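Local atomic coordinates of cellulosomal scaffoldin anchoring protein C (PDB entry 4UYP), a protein that anchors cellulosomes to the bacterial cell surface, its cohesin domains, of which this is the third, binding the dockerin of the adaptor scaffoldin ScaB. Residues 35-40 and 113-118. Numbering follows the deposited sequence.
Sequences SFRTNF and TTNSAY. With EPE (4-(2-hydroxyethyl)-1-piperazine ethanesulfonic acid), chain U.
The guanidinium of R37 lies flat over one face of the Y118 ring, a cation-pi stack in which CZ stands 3.6 Å from the ring centroid and the two planes differ by 11°. R37 and Y118 run side by side in the same direction; the extended arginine chain turns at chi3 (-62°), laying the planar group on the ring. Its NH1 gives an almost straight hydrogen bond to sulfonate O1S of a buffer molecule, 3.0 Å away, whereas NH2 reaches the backbone O of V25 in the bound ScaB chain, so the stack forms part of the dockerin-binding surface. N39 ND2 donates to the same O1S, and N115 ND2 binds O2S at 2.7 Å.

The amides of N39 and N115 are inclined at 46° to each other. N115 ND2 meets a lone pair of N39 OD1 at 2.9 Å, in the carbonyl plane, while N115 OD1 accepts from A117 N in an Asx turn just before Y118. Beyond that bend, S35 OG donates to Y118 O over 2.7 Å, from above the carbonyl plane. On the other face of the sheet, T114 CG2 touches F36 CE1 at 3.6 Å, the two side chains crossing at about a right angle.

Backbone bonds from N115 N to R37 O and both ways between N39 and T113 join the strands antiparallel, with T38 and T114 as a non-hydrogen-bonded pair. Strand 33-39 lies between 109-122 and 72-78 in the cohesin beta-sandwich; F36, T38 and T114 pack inward on I6 of strand 3-11, while T113 OG1 is hydrogen-bonded to S116 of the second cohesin subunit.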
# COMPACT_ATOMS: atom_id res chain seq x y z
N SER C 35 -4.29 2.05 -13.39
CA SER C 35 -3.01 2.04 -12.60
C SER C 35 -3.03 0.77 -11.74
O SER C 35 -4.06 0.27 -11.36
CB SER C 35 -2.88 3.28 -11.72
OG SER C 35 -3.90 3.30 -10.74
N PHE C 36 -1.81 0.28 -11.53
CA PHE C 36 -1.68 -0.95 -10.77
C PHE C 36 -0.48 -0.78 -9.88
O PHE C 36 0.62 -0.47 -10.37
CB PHE C 36 -1.48 -2.18 -11.69
CG PHE C 36 -1.36 -3.48 -10.93
CD1 PHE C 36 -2.49 -4.01 -10.43
CD2 PHE C 36 -0.09 -4.05 -10.64
CE1 PHE C 36 -2.52 -5.13 -9.66
CE2 PHE C 36 -0.12 -5.24 -9.79
CZ PHE C 36 -1.33 -5.69 -9.40
N ARG C 37 -0.62 -0.87 -8.53
CA ARG C 37 0.54 -0.72 -7.63
C ARG C 37 0.65 -1.92 -6.75
O ARG C 37 -0.36 -2.42 -6.24
CB ARG C 37 0.28 0.50 -6.77
CG ARG C 37 1.48 0.66 -5.82
CD ARG C 37 1.43 1.91 -4.93
NE ARG C 37 1.46 3.08 -5.76
CZ ARG C 37 1.68 4.26 -5.23
NH1 ARG C 37 1.90 4.47 -3.92
NH2 ARG C 37 1.71 5.35 -5.99
N THR C 38 1.88 -2.42 -6.64
CA THR C 38 2.23 -3.56 -5.73
C THR C 38 3.10 -3.03 -4.63
O THR C 38 4.04 -2.26 -4.87
CB THR C 38 3.11 -4.66 -6.43
OG1 THR C 38 4.32 -4.11 -6.90
CG2 THR C 38 2.30 -5.29 -7.63
N ASN C 39 2.88 -3.48 -3.38
CA ASN C 39 3.88 -3.28 -2.33
C ASN C 39 4.65 -4.57 -2.00
O ASN C 39 4.20 -5.65 -2.29
CB ASN C 39 3.14 -2.79 -1.03
CG ASN C 39 2.57 -1.35 -1.23
OD1 ASN C 39 1.33 -1.24 -1.48
ND2 ASN C 39 3.39 -0.36 -1.18
N PHE C 40 5.74 -4.25 -1.36
CA PHE C 40 6.66 -5.33 -0.91
C PHE C 40 7.52 -4.76 0.21
O PHE C 40 7.69 -3.55 0.37
CB PHE C 40 7.59 -5.79 -2.07
CG PHE C 40 8.38 -4.65 -2.73
CD1 PHE C 40 7.76 -3.92 -3.84
CD2 PHE C 40 9.71 -4.25 -2.31
CE1 PHE C 40 8.50 -2.90 -4.47
CE2 PHE C 40 10.40 -3.23 -2.96
CZ PHE C 40 9.78 -2.54 -4.04
N THR C 113 1.85 -7.56 -2.80
CA THR C 113 0.44 -7.22 -2.55
C THR C 113 -0.15 -6.14 -3.45
O THR C 113 0.51 -5.17 -3.65
CB THR C 113 0.28 -6.70 -1.04
OG1 THR C 113 1.10 -5.63 -0.72
CG2 THR C 113 0.70 -7.89 -0.03
N THR C 114 -1.34 -6.34 -3.96
CA THR C 114 -2.05 -5.24 -4.74
C THR C 114 -2.51 -4.14 -3.80
O THR C 114 -3.19 -4.48 -2.79
CB THR C 114 -3.20 -5.84 -5.45
OG1 THR C 114 -2.81 -6.94 -6.30
CG2 THR C 114 -3.83 -4.73 -6.38
N ASN C 115 -2.24 -2.91 -4.11
CA ASN C 115 -2.61 -1.74 -3.26
C ASN C 115 -3.93 -1.16 -3.83
O ASN C 115 -3.88 -0.49 -4.86
CB ASN C 115 -1.48 -0.77 -3.18
CG ASN C 115 -1.71 0.36 -2.15
OD1 ASN C 115 -2.93 0.77 -2.07
ND2 ASN C 115 -0.71 0.88 -1.56
N SER C 116 -5.06 -1.36 -3.13
CA SER C 116 -6.37 -0.92 -3.68
C SER C 116 -6.46 0.59 -3.64
O SER C 116 -7.32 1.08 -4.39
CB SER C 116 -7.54 -1.65 -2.98
OG SER C 116 -7.38 -1.25 -1.67
N ALA C 117 -5.68 1.33 -2.88
CA ALA C 117 -5.75 2.78 -2.89
C ALA C 117 -5.15 3.42 -4.14
O ALA C 117 -5.35 4.61 -4.44
CB ALA C 117 -5.16 3.36 -1.61
N TYR C 118 -4.33 2.65 -4.85
CA TYR C 118 -3.53 3.18 -5.94
C TYR C 118 -3.78 2.36 -7.24
O TYR C 118 -3.08 2.62 -8.26
CB TYR C 118 -1.99 3.18 -5.61
CG TYR C 118 -1.69 4.20 -4.58
CD1 TYR C 118 -1.73 3.76 -3.21
CD2 TYR C 118 -1.28 5.49 -4.91
CE1 TYR C 118 -1.42 4.70 -2.22
CE2 TYR C 118 -1.00 6.46 -3.90
CZ TYR C 118 -1.03 5.95 -2.56
OH TYR C 118 -0.79 6.88 -1.54
N1 EPE U . 2.77 6.60 1.05
C2 EPE U . 2.64 7.68 0.11
C3 EPE U . 2.29 8.96 0.96
N4 EPE U . 3.48 9.21 1.82
C5 EPE U . 4.12 8.11 2.50
C6 EPE U . 3.19 6.93 2.40
C7 EPE U . 4.03 10.59 1.96
C8 EPE U . 5.33 10.58 1.15
O8 EPE U . 6.39 10.28 2.08
C9 EPE U . 2.23 5.25 0.94
C10 EPE U . 2.32 4.58 -0.46
S EPE U . 1.88 2.94 -0.40
O1S EPE U . 2.11 2.46 -1.75
O2S EPE U . 0.45 2.86 -0.06
O3S EPE U . 2.74 2.23 0.56
O HOH W 1 -0.25 3.42 -8.77
O HOH W 2 -0.36 -3.32 -1.12